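Cystathionine gamma-synthase (PDB 6LD7) probably uses pyridoxal 5'-phosphate to join an activated homoserine with cysteine, giving cystathionine on the pathway to methionine. Local coordinates at residues A23-D28 against G32-P37; R53-D56 against N62-R65; D66-A71 against F247-T252; E74-A79 against V183-L188; A90-L95 against L240-S245. The protein carries 1 engineered substitution. All coordinates share one frame; numbering follows the deposited sequence.

Contact 1 of 5, residues A23-D28 against G32-P37; sequences AGIDRD and GAVTPP
Asp-28 OD2 receives the backbone N-H of Ala-33 over 3.1 Å in a nearly straight bond, 161° at the hydrogen, through the lone pair turned away from OD1. The carboxylate is delivered there because CG stands anti to the backbone N (chi1 172°), and two more amides, of Ala-30 and Tyr-31, grip it from inside the turn. An aspartate, with its short arm and two acceptors, suits a place where several N-H groups converge. The backbone carbonyl of Asp-28 also accepts, in a more bent bond, from Gly-32 N at 3.2 Å, a second tie across the loop's base. The ring of Pro-37 crosses the side chain at about a right angle, its CD 3.9 Å from Asp-28 CG. Gly-24 and Gly-32 both hold positive phi, a conformation glycine adopts easily.

At the other end Ile-25 and Val-34 lie alongside each other, pointing the same way, with Ile-25 CD1 3.7 Å from Val-34 CG1. Ile-25 is fully extended, both torsions near 180°, which carries CD1 to its neighbour's branch, while its CA-H aims straight at Val-34 O (3.2 Å). Between these ends, water 2 takes the N-H of Asp-28 and donates to Ala-33 O at 2.7 Å; water 1 accepts from Arg-27 N at 2.8 Å.

Asp-26 hydrogen-bonds to Thr-333 of the third subunit, and Thr-35 N to Ser-41 of the second subunit. The loop follows helix 16-21 and, through Arg-27 and Pro-36, packs on Leu-67 of helix 63-76, next in the chain.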
# COMPACT_ATOMS: atom_id res chain seq x y z
N ALA C 23 7.59 5.30 18.29
CA ALA C 23 8.08 3.95 17.87
C ALA C 23 8.68 4.00 16.42
O ALA C 23 8.21 4.68 15.47
CB ALA C 23 6.91 3.00 18.11
N GLY C 24 9.89 3.54 16.19
CA GLY C 24 10.60 3.86 14.90
C GLY C 24 10.60 5.29 14.21
O GLY C 24 11.03 5.32 13.06
N ILE C 25 10.36 6.46 14.83
CA ILE C 25 10.91 7.75 14.33
C ILE C 25 12.45 7.74 14.51
O ILE C 25 12.88 7.17 15.50
CB ILE C 25 10.31 9.00 15.02
CG1 ILE C 25 10.99 10.25 14.45
CG2 ILE C 25 10.53 9.01 16.51
CD1 ILE C 25 10.39 11.59 14.83
N ASP C 26 13.28 8.24 13.60
CA ASP C 26 14.78 8.14 13.75
C ASP C 26 15.22 6.67 13.95
O ASP C 26 15.80 6.29 15.00
CB ASP C 26 15.31 8.92 14.98
CG ASP C 26 15.36 10.45 14.87
OD1 ASP C 26 15.80 10.95 13.79
OD2 ASP C 26 15.04 11.14 15.93
N ARG C 27 14.79 5.79 13.08
CA ARG C 27 15.09 4.32 13.14
C ARG C 27 15.74 3.91 11.80
O ARG C 27 16.32 2.89 11.74
CB ARG C 27 13.79 3.52 13.35
CG ARG C 27 13.67 2.69 14.64
CD ARG C 27 13.84 3.36 16.00
NE ARG C 27 13.13 2.70 17.12
CZ ARG C 27 12.26 3.31 17.97
NH1 ARG C 27 11.91 4.57 17.80
NH2 ARG C 27 11.68 2.64 18.95
N ASP C 28 15.75 4.76 10.79
CA ASP C 28 16.18 4.44 9.41
C ASP C 28 17.64 4.81 9.26
O ASP C 28 17.90 5.98 9.10
CB ASP C 28 15.34 5.19 8.36
CG ASP C 28 15.89 5.02 6.94
OD1 ASP C 28 16.32 3.88 6.56
OD2 ASP C 28 15.90 6.01 6.23
N GLY C 32 17.79 8.41 7.00
CA GLY C 32 17.35 9.26 8.12
C GLY C 32 15.85 9.61 7.99
O GLY C 32 15.39 10.57 8.67
N ALA C 33 15.09 8.76 7.30
CA ALA C 33 13.63 8.92 7.15
C ALA C 33 13.02 9.00 8.56
O ALA C 33 13.37 8.20 9.40
CB ALA C 33 13.03 7.81 6.32
N VAL C 34 12.10 9.95 8.76
CA VAL C 34 11.35 10.08 10.02
C VAL C 34 10.38 8.90 10.18
O VAL C 34 10.29 8.37 11.29
CB VAL C 34 10.67 11.46 10.08
CG1 VAL C 34 9.65 11.49 11.19
CG2 VAL C 34 11.70 12.56 10.20
N THR C 35 9.60 8.53 9.19
CA THR C 35 8.77 7.29 9.29
C THR C 35 9.53 6.18 8.59
O THR C 35 10.11 6.37 7.56
CB THR C 35 7.30 7.44 8.85
OG1 THR C 35 7.46 8.37 7.80
N PRO C 36 9.65 5.03 9.27
CA PRO C 36 10.53 3.93 8.84
C PRO C 36 10.06 3.38 7.48
O PRO C 36 8.87 3.31 7.22
CB PRO C 36 10.34 2.91 10.00
CG PRO C 36 8.97 3.19 10.51
CD PRO C 36 8.81 4.70 10.44
N PRO C 37 10.94 3.09 6.54
CA PRO C 37 10.54 2.46 5.27
C PRO C 37 9.84 1.11 5.42
O PRO C 37 10.23 0.39 6.30
CB PRO C 37 11.90 2.25 4.58
CG PRO C 37 12.74 3.44 5.11
CD PRO C 37 12.37 3.44 6.58
O HOH W 1 12.71 6.06 11.18
O HOH W 2 15.70 7.84 10.63

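Contact 2 of 5, residues R53-D56 against N62-R65; sequences RQYD and NPTR
Tyr-55 lays its ring against Pro-63, the first residue of helix 63-76, whose N-cap is Asn-62. In relatives the loop just before this helix supplies a tyrosine and an arginine to the cofactor phosphate of a neighbouring subunit.

Tyr-55 gives up the most surface. With CG beside the backbone N and anti to the carbonyl carbon (chi1 -66°), the ring swings across to the helix start. Pro-63 CD sits squarely over its centre, 3.8 Å from the centroid and on the ring normal, a CH-pi contact of textbook form: the proline's C-H groups next to nitrogen are slightly polarised and favour the electron-rich face. Pro-63 CB meets the rim at Tyr-55 CE2 (3.9 Å). The opposite face is covered, off-centre, by CG of Gln-54, so the ring is held flat between two aliphatic groups. Its hydroxyl is bonded to Asp-66, one turn further along the helix. Proline is apt in the first turn, where no backbone N-H is needed, and it also packs on Val-39 and Phe-44 of its own chain and on Tyr-31 of the second subunit.

Asn-62 touches the ring with its backbone, N lying 3.6 Å from Tyr-55 CE1, while its side chain turns from the tyrosine to cap the helix. There ND2 gives a bond to Val-39 O. OD1 accepts weakly from Thr-64 N and, within the carbonyl plane, from Arg-65 N at 3.1 Å, 167° at the hydrogen.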
# COMPACT_ATOMS: atom_id res chain seq x y z
N ARG C 53 22.99 -12.17 6.94
CA ARG C 53 22.74 -10.88 7.61
C ARG C 53 21.78 -11.10 8.79
O ARG C 53 21.28 -12.28 9.01
CB ARG C 53 22.12 -9.93 6.60
CG ARG C 53 23.07 -9.61 5.45
CD ARG C 53 22.37 -8.57 4.61
NE ARG C 53 22.95 -8.55 3.28
CZ ARG C 53 23.92 -7.73 2.98
NH1 ARG C 53 24.45 -6.98 3.92
NH2 ARG C 53 24.40 -7.66 1.77
N GLN C 54 21.40 -10.01 9.44
CA GLN C 54 20.43 -10.14 10.55
C GLN C 54 19.12 -10.80 10.02
O GLN C 54 18.50 -11.56 10.73
CB GLN C 54 20.24 -8.73 11.14
CG GLN C 54 19.19 -8.76 12.24
CD GLN C 54 18.92 -7.40 12.80
OE1 GLN C 54 18.22 -7.34 13.79
NE2 GLN C 54 19.32 -6.31 12.14
N TYR C 55 18.62 -10.38 8.86
CA TYR C 55 17.39 -10.90 8.23
C TYR C 55 17.81 -11.77 7.06
O TYR C 55 18.80 -11.39 6.35
CB TYR C 55 16.49 -9.73 7.82
CG TYR C 55 15.99 -8.99 9.02
CD1 TYR C 55 14.99 -9.54 9.81
CD2 TYR C 55 16.52 -7.76 9.40
CE1 TYR C 55 14.56 -8.91 10.96
CE2 TYR C 55 16.11 -7.12 10.58
CZ TYR C 55 15.08 -7.68 11.31
OH TYR C 55 14.56 -7.05 12.41
N ASP C 56 17.07 -12.84 6.81
CA ASP C 56 17.27 -13.69 5.59
C ASP C 56 15.91 -13.91 4.88
O ASP C 56 15.88 -13.98 3.64
CB ASP C 56 18.03 -14.99 5.93
CG ASP C 56 17.20 -15.92 6.79
OD1 ASP C 56 16.62 -15.46 7.78
OD2 ASP C 56 17.00 -17.06 6.37
N ASN C 62 11.36 -9.99 9.86
CA ASN C 62 11.22 -8.85 8.91
C ASN C 62 11.29 -7.59 9.75
O ASN C 62 10.71 -7.57 10.84
CB ASN C 62 9.91 -8.92 8.18
CG ASN C 62 9.63 -7.69 7.38
OD1 ASN C 62 9.21 -6.70 8.00
ND2 ASN C 62 9.84 -7.78 6.05
N PRO C 63 12.10 -6.58 9.35
CA PRO C 63 12.30 -5.41 10.21
C PRO C 63 11.05 -4.56 10.44
O PRO C 63 10.93 -3.99 11.52
CB PRO C 63 13.38 -4.56 9.51
CG PRO C 63 13.45 -5.11 8.14
CD PRO C 63 12.93 -6.54 8.14
N THR C 64 10.17 -4.43 9.47
CA THR C 64 8.92 -3.63 9.66
C THR C 64 8.03 -4.32 10.71
O THR C 64 7.49 -3.65 11.63
CB THR C 64 8.20 -3.45 8.33
OG1 THR C 64 9.12 -2.73 7.49
CG2 THR C 64 6.87 -2.76 8.56
N ARG C 65 7.91 -5.65 10.60
CA ARG C 65 7.11 -6.44 11.57
C ARG C 65 7.74 -6.35 12.99
O ARG C 65 7.02 -6.18 13.94
CB ARG C 65 6.96 -7.88 11.06
CG ARG C 65 5.97 -8.66 11.90
CD ARG C 65 5.45 -9.93 11.24
NE ARG C 65 6.54 -10.77 11.14
CZ ARG C 65 7.02 -11.34 10.02
NH1 ARG C 65 6.41 -11.38 8.84
NH2 ARG C 65 8.13 -11.99 10.17

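Contact 3 of 5, residues D66-A71 against F247-T252; sequences DLLGEA and FDAFLT
Leu-68 projects from helix 63-76 onto helix 246-256, where Ala-249 and Thr-252, one turn apart, receive it. At the start of segment 247-252 the chain looks elsewhere: Phe-247 stacks on Phe-247 of the fourth subunit, and Asp-248 takes a bond from Ser-245 of that subunit. Ala-249 is the first to meet the leucine. Its methyl group is small enough to let Leu-68 CD2 down to the backbone, 4.0 Å from Ala-249 CA and 4.1 Å from Ala-249 CB, and the CA atoms of Leu-68 and Ala-249 stand only 6.3 Å apart.

The leucine gets there with CG anti to the backbone N (chi1 175°), which sends both methyls outward from its own helix. Phe-250 packs on Leu-40 of the second subunit and Asp-216 of the third, Leu-251 on Leu-40 of the fourth and Leu-251 of the third.

Thr-252 completes the patch, its side chain crossing Leu-68 at about a right angle. OG1 lies 3.4 Å from Leu-68 CD2 and finds no hydrogen-bond partner in the model; the threonine's conformation is doubtful, since its CG2 comes too near its own helix backbone. Leu-253, next along, extends the apolar surface under Leu-68, Leu-67 and Ala-71.

This is plain helix-helix packing within a fold type I chain, joining helix 63-76 to helix 246-256, whose residues here touch all three other subunits.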
# COMPACT_ATOMS: atom_id res chain seq x y z
N ASP C 66 9.07 -6.46 13.09
CA ASP C 66 9.82 -6.44 14.34
C ASP C 66 9.71 -5.06 15.01
O ASP C 66 9.70 -5.02 16.20
CB ASP C 66 11.29 -6.77 14.13
CG ASP C 66 11.50 -8.26 13.98
OD1 ASP C 66 10.54 -9.01 14.19
OD2 ASP C 66 12.55 -8.63 13.51
N LEU C 67 9.61 -3.97 14.29
CA LEU C 67 9.38 -2.68 14.96
C LEU C 67 8.08 -2.74 15.72
O LEU C 67 8.02 -2.13 16.69
CB LEU C 67 9.21 -1.60 13.92
CG LEU C 67 10.37 -0.67 13.71
CD1 LEU C 67 9.98 0.26 12.55
CD2 LEU C 67 10.67 0.08 14.99
N LEU C 68 7.02 -3.30 15.12
CA LEU C 68 5.74 -3.36 15.80
C LEU C 68 5.87 -4.29 17.02
O LEU C 68 5.34 -4.00 18.09
CB LEU C 68 4.65 -3.79 14.83
CG LEU C 68 3.29 -3.99 15.45
CD1 LEU C 68 2.75 -2.67 16.00
CD2 LEU C 68 2.29 -4.53 14.42
N GLY C 69 6.50 -5.44 16.82
CA GLY C 69 6.84 -6.34 17.93
C GLY C 69 7.50 -5.66 19.09
O GLY C 69 7.02 -5.82 20.25
N GLU C 70 8.55 -4.92 18.81
CA GLU C 70 9.30 -4.21 19.83
C GLU C 70 8.44 -3.11 20.44
O GLU C 70 8.47 -2.97 21.67
CB GLU C 70 10.50 -3.48 19.26
CG GLU C 70 11.71 -4.34 19.13
CD GLU C 70 12.73 -3.61 18.21
OE1 GLU C 70 12.70 -2.29 18.14
OE2 GLU C 70 13.46 -4.33 17.48
N ALA C 71 7.67 -2.34 19.66
CA ALA C 71 6.81 -1.29 20.27
C ALA C 71 5.78 -1.97 21.21
O ALA C 71 5.61 -1.48 22.33
CB ALA C 71 6.09 -0.47 19.27
N PHE C 247 3.22 -5.14 5.38
CA PHE C 247 2.36 -3.98 5.06
C PHE C 247 1.39 -3.78 6.23
O PHE C 247 1.12 -2.64 6.65
CB PHE C 247 1.63 -4.16 3.74
CG PHE C 247 0.72 -2.99 3.40
CD1 PHE C 247 1.24 -1.81 2.91
CD2 PHE C 247 -0.63 -3.05 3.68
CE1 PHE C 247 0.42 -0.71 2.69
CE2 PHE C 247 -1.45 -1.96 3.44
CZ PHE C 247 -0.91 -0.81 2.91
N ASP C 248 0.78 -4.85 6.68
CA ASP C 248 -0.16 -4.78 7.84
C ASP C 248 0.55 -4.26 9.09
O ASP C 248 -0.05 -3.43 9.78
CB ASP C 248 -0.85 -6.12 8.15
CG ASP C 248 -1.97 -6.48 7.13
OD1 ASP C 248 -2.01 -5.78 6.07
OD2 ASP C 248 -2.86 -7.43 7.41
N ALA C 249 1.81 -4.66 9.33
CA ALA C 249 2.57 -4.16 10.46
C ALA C 249 2.80 -2.66 10.34
O ALA C 249 2.80 -1.96 11.34
CB ALA C 249 3.86 -4.91 10.62
N PHE C 250 3.05 -2.19 9.13
CA PHE C 250 3.21 -0.75 8.85
C PHE C 250 1.92 -0.01 9.23
O PHE C 250 1.99 1.08 9.91
CB PHE C 250 3.63 -0.49 7.39
CG PHE C 250 3.31 0.89 6.91
CD1 PHE C 250 4.13 1.96 7.28
CD2 PHE C 250 2.16 1.14 6.18
CE1 PHE C 250 3.81 3.25 6.92
CE2 PHE C 250 1.85 2.46 5.81
CZ PHE C 250 2.65 3.51 6.21
N LEU C 251 0.78 -0.43 8.71
CA LEU C 251 -0.47 0.29 9.00
C LEU C 251 -0.77 0.22 10.51
O LEU C 251 -1.31 1.20 11.05
CB LEU C 251 -1.62 -0.35 8.23
CG LEU C 251 -1.80 0.10 6.78
CD1 LEU C 251 -3.11 -0.44 6.28
CD2 LEU C 251 -1.76 1.65 6.68
N THR C 252 -0.50 -0.90 11.15
CA THR C 252 -0.76 -1.05 12.60
C THR C 252 0.16 -0.22 13.46
O THR C 252 -0.36 0.42 14.32
CB THR C 252 -1.08 -2.44 13.17
OG1 THR C 252 -0.72 -2.86 14.51
CG2 THR C 252 -1.29 -3.48 12.16

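Contact 4 of 5, residues E74-A79 against V183-L188; sequences ELEGGA and VDNTFL
The backbones of Glu-76 and Asn-185 stay well apart, their CA atoms 9.8 Å from each other, so the contact is made by side chains alone, between the end of helix 63-76 and the loop leaving strand 180-184. That loop belongs to the pyridoxal-phosphate site of a fold type I enzyme, at the carboxyl end of a central parallel strand. Gly-77, with positive phi, ends the helix just after Glu-76, a place that suits glycine.

Glu-76 reaches inward with a bend at chi2 (-76°), CG lying beside its backbone N. This brings the carboxylate to the amide of Asn-185, the planes of the two groups turned 54° apart. Glu-76 OE2 lies 3.0 Å from the atom modelled as Asn-185 OD1; the amide is probably the other way round, in which case a hydrogen bond may form. The same OE2 is bonded to His-205 on strand 202-206, so the buried acid has a partner whichever way the amide lies. Glutamate suits this place because its long chain can span from helix to sheet.

At the strand's end, Asp-184 OD2 lies close to N1 of the pyridoxal-lysine at position 209, consistent with the aspartate that pairs with this nitrogen in fold type I relatives. Its other oxygen is held by the following loop. Asp-184 OD1 accepts from Thr-186 N at 3.2 Å, nearly along the C-O line, which makes an Asx turn, and from Thr-186 OG1 at 2.7 Å through the lone pair on the side of OD2.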
# COMPACT_ATOMS: atom_id res chain seq x y z
N GLU C 74 7.57 -3.22 24.45
CA GLU C 74 7.88 -2.04 25.29
C GLU C 74 6.61 -1.53 26.00
O GLU C 74 6.68 -1.27 27.18
CB GLU C 74 8.54 -0.91 24.52
CG GLU C 74 8.87 0.27 25.47
CD GLU C 74 9.62 1.44 24.83
OE1 GLU C 74 9.92 1.35 23.61
OE2 GLU C 74 9.88 2.46 25.53
N LEU C 75 5.46 -1.41 25.38
CA LEU C 75 4.22 -0.96 26.05
C LEU C 75 3.77 -2.01 27.06
O LEU C 75 3.22 -1.61 28.05
CB LEU C 75 3.10 -0.85 25.02
CG LEU C 75 2.83 0.50 24.37
CD1 LEU C 75 3.96 1.46 24.45
CD2 LEU C 75 2.26 0.34 22.96
N GLU C 76 3.89 -3.31 26.80
CA GLU C 76 3.40 -4.32 27.76
C GLU C 76 4.46 -4.58 28.87
O GLU C 76 4.14 -5.21 29.83
CB GLU C 76 2.97 -5.59 27.05
CG GLU C 76 1.67 -5.48 26.27
CD GLU C 76 0.36 -5.49 27.08
OE1 GLU C 76 0.34 -5.28 28.36
OE2 GLU C 76 -0.69 -5.55 26.42
N GLY C 77 5.70 -4.16 28.71
CA GLY C 77 6.81 -4.44 29.63
C GLY C 77 7.36 -5.82 29.41
O GLY C 77 7.71 -6.47 30.38
N GLY C 78 7.40 -6.36 28.19
CA GLY C 78 7.90 -7.74 28.05
C GLY C 78 9.27 -7.82 27.38
O GLY C 78 9.76 -6.83 26.95
N ALA C 79 9.78 -9.03 27.17
CA ALA C 79 11.11 -9.31 26.60
C ALA C 79 11.04 -9.19 25.07
O ALA C 79 12.00 -8.83 24.51
CB ALA C 79 11.61 -10.67 27.09
N VAL C 183 -2.86 -13.70 29.25
CA VAL C 183 -3.99 -12.76 29.30
C VAL C 183 -4.29 -12.23 27.91
O VAL C 183 -3.39 -11.64 27.27
CB VAL C 183 -3.68 -11.63 30.26
CG1 VAL C 183 -4.89 -10.74 30.43
CG2 VAL C 183 -3.18 -12.17 31.60
N ASP C 184 -5.55 -12.32 27.54
CA ASP C 184 -6.08 -11.68 26.32
C ASP C 184 -6.47 -10.26 26.72
O ASP C 184 -7.52 -10.14 27.28
CB ASP C 184 -7.25 -12.47 25.74
CG ASP C 184 -7.67 -11.95 24.37
OD1 ASP C 184 -7.38 -10.74 24.12
OD2 ASP C 184 -8.30 -12.74 23.60
N ASN C 185 -5.62 -9.29 26.34
CA ASN C 185 -5.69 -7.86 26.71
C ASN C 185 -6.26 -7.01 25.55
O ASN C 185 -6.06 -5.80 25.52
CB ASN C 185 -4.29 -7.39 27.12
CG ASN C 185 -4.29 -6.12 27.97
OD1 ASN C 185 -3.32 -5.31 27.90
ND2 ASN C 185 -5.39 -5.90 28.68
N THR C 186 -7.04 -7.61 24.67
CA THR C 186 -7.58 -6.96 23.47
C THR C 186 -8.47 -5.80 23.84
O THR C 186 -8.27 -4.76 23.23
CB THR C 186 -8.35 -7.94 22.59
OG1 THR C 186 -7.44 -8.93 22.14
CG2 THR C 186 -8.99 -7.25 21.42
N PHE C 187 -9.36 -5.98 24.82
CA PHE C 187 -10.45 -5.03 25.12
C PHE C 187 -9.87 -3.71 25.62
O PHE C 187 -10.44 -2.67 25.36
CB PHE C 187 -11.45 -5.55 26.13
CG PHE C 187 -12.81 -5.87 25.61
CD1 PHE C 187 -12.97 -6.57 24.41
CD2 PHE C 187 -13.94 -5.53 26.34
CE1 PHE C 187 -14.24 -6.88 23.94
CE2 PHE C 187 -15.21 -5.85 25.88
CZ PHE C 187 -15.36 -6.51 24.67
N LEU C 188 -8.79 -3.72 26.34
CA LEU C 188 -8.31 -2.43 26.94
C LEU C 188 -7.02 -1.92 26.27
O LEU C 188 -6.66 -0.72 26.46
CB LEU C 188 -8.01 -2.63 28.44
CG LEU C 188 -9.24 -2.85 29.31
CD1 LEU C 188 -8.84 -3.17 30.76
CD2 LEU C 188 -10.05 -1.56 29.28

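Contact 5 of 5, residues A90-L95 against L240-S245; sequences AINLVL and LGLTGS
Leu-242 N bonds back to Ala-237 O in a Schellman motif closed by Gly-241, whose positive phi suits glycine, and this turn of the chain sets the Leu-242 side chain against Leu-93. Leu-242 does most of the work. Extended beyond its first torsion (chi2 175°), it pushes CD1 against the helix itself, 3.7 Å from Leu-93 N and 3.8 Å from Leu-93 CB. The same leucine packs on Leu-242 of the fourth subunit.

Its other methyl, CD2, rests 3.9 Å from Asn-92 ND2. With chi1 at -178°, Asn-92 extends away from its own N, and the two side chains cross at about a right angle. An asparagine fits here because it can answer a carbonyl across the subunit boundary, in a weak hydrogen bond from ND2 to Leu-240 O of the fourth subunit, and still let its ND2 rest beside a methyl.

Around this, Leu-93 fills the angle between strands 80-84 and 220-224 and helix 227-240, touching Val-82, Val-222 and Trp-236. Loop 240-245 runs beside strand 80-84, its backbone bonded to Ile-83 and Ser-85, and leads into helix 246-256, while helix 87-98 covers the sheet and packs by Ile-91 and Leu-95 on helix 113-124.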
# COMPACT_ATOMS: atom_id res chain seq x y z
N ALA C 90 -2.59 -15.56 17.02
CA ALA C 90 -1.86 -15.32 18.27
C ALA C 90 -2.25 -16.35 19.34
O ALA C 90 -1.36 -16.88 19.97
CB ALA C 90 -2.09 -13.89 18.75
N ILE C 91 -3.52 -16.64 19.49
CA ILE C 91 -4.03 -17.70 20.39
C ILE C 91 -3.51 -19.06 19.94
O ILE C 91 -2.90 -19.79 20.75
CB ILE C 91 -5.56 -17.64 20.50
CG1 ILE C 91 -5.91 -16.31 21.16
CG2 ILE C 91 -6.06 -18.82 21.32
CD1 ILE C 91 -7.34 -15.95 21.07
N ASN C 92 -3.62 -19.34 18.63
CA ASN C 92 -3.08 -20.57 18.01
C ASN C 92 -1.58 -20.71 18.35
O ASN C 92 -1.15 -21.82 18.80
CB ASN C 92 -3.38 -20.52 16.51
CG ASN C 92 -2.91 -21.77 15.78
OD1 ASN C 92 -2.84 -22.75 16.44
ND2 ASN C 92 -2.96 -21.82 14.46
N LEU C 93 -0.79 -19.65 18.13
CA LEU C 93 0.65 -19.69 18.45
C LEU C 93 0.91 -20.11 19.92
O LEU C 93 1.72 -21.03 20.21
CB LEU C 93 1.17 -18.31 18.14
CG LEU C 93 2.63 -18.13 18.56
CD1 LEU C 93 3.53 -19.15 17.89
CD2 LEU C 93 3.10 -16.74 18.29
N VAL C 94 0.23 -19.49 20.88
CA VAL C 94 0.45 -19.84 22.30
C VAL C 94 0.09 -21.31 22.56
O VAL C 94 0.85 -21.93 23.25
CB VAL C 94 -0.37 -18.95 23.21
CG1 VAL C 94 -0.27 -19.43 24.64
CG2 VAL C 94 0.02 -17.48 23.03
N LEU C 95 -1.05 -21.78 22.10
CA LEU C 95 -1.46 -23.19 22.26
C LEU C 95 -0.37 -24.14 21.79
O LEU C 95 -0.12 -25.12 22.49
CB LEU C 95 -2.75 -23.48 21.52
CG LEU C 95 -3.96 -22.65 21.96
CD1 LEU C 95 -5.14 -23.01 21.03
CD2 LEU C 95 -4.30 -22.89 23.41
N LEU C 240 5.07 -22.71 12.04
CA LEU C 240 3.62 -22.86 11.74
C LEU C 240 3.14 -21.94 10.62
O LEU C 240 2.03 -22.11 10.16
CB LEU C 240 2.81 -22.56 12.99
CG LEU C 240 2.98 -23.56 14.13
CD1 LEU C 240 2.43 -22.93 15.41
CD2 LEU C 240 2.22 -24.82 13.84
N GLY C 241 3.95 -20.96 10.27
CA GLY C 241 3.61 -20.00 9.21
C GLY C 241 2.57 -18.99 9.65
O GLY C 241 1.77 -18.60 8.75
N LEU C 242 2.61 -18.53 10.91
CA LEU C 242 1.55 -17.67 11.47
C LEU C 242 1.93 -16.19 11.45
O LEU C 242 1.08 -15.36 11.86
CB LEU C 242 1.33 -18.07 12.94
CG LEU C 242 0.58 -19.35 13.15
CD1 LEU C 242 0.54 -19.70 14.64
CD2 LEU C 242 -0.82 -19.16 12.57
N THR C 243 3.17 -15.82 11.11
CA THR C 243 3.59 -14.42 11.00
C THR C 243 2.75 -13.63 9.99
O THR C 243 2.20 -14.20 9.05
CB THR C 243 5.08 -14.32 10.71
OG1 THR C 243 5.33 -15.11 9.56
CG2 THR C 243 5.88 -14.84 11.88
N GLY C 244 2.65 -12.34 10.26
CA GLY C 244 1.82 -11.38 9.51
C GLY C 244 2.61 -10.70 8.36
O GLY C 244 3.85 -10.67 8.35
N SER C 245 1.88 -9.99 7.54
CA SER C 245 2.34 -9.17 6.41
C SER C 245 3.04 -7.91 6.94
O SER C 245 2.57 -7.20 7.82
CB SER C 245 1.10 -8.85 5.66
OG SER C 245 1.14 -7.61 5.04

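Helix 63-76 threads contacts 2, 3 and 4 together, its start, middle and end serving each in turn. Contact 1 precedes them in the chain and touches the helix at Leu-67 and Ala-71; its centre lies about 12 Å from that of contact 3. Contacts 2 and 3, with centres also about 12 Å apart, meet where Arg-65 packs on Ala-249, and Arg-65 links contact 2 to contact 5 at Gly-244. Contacts 4 and 5 are both nested within the loop closed by contact 3, and their segments alternate along the chain, with centres about 16 Å apart. Contacts 1, 2, 3 and 5 all touch other subunits, whereas contact 4 touches none and lies at the cofactor site.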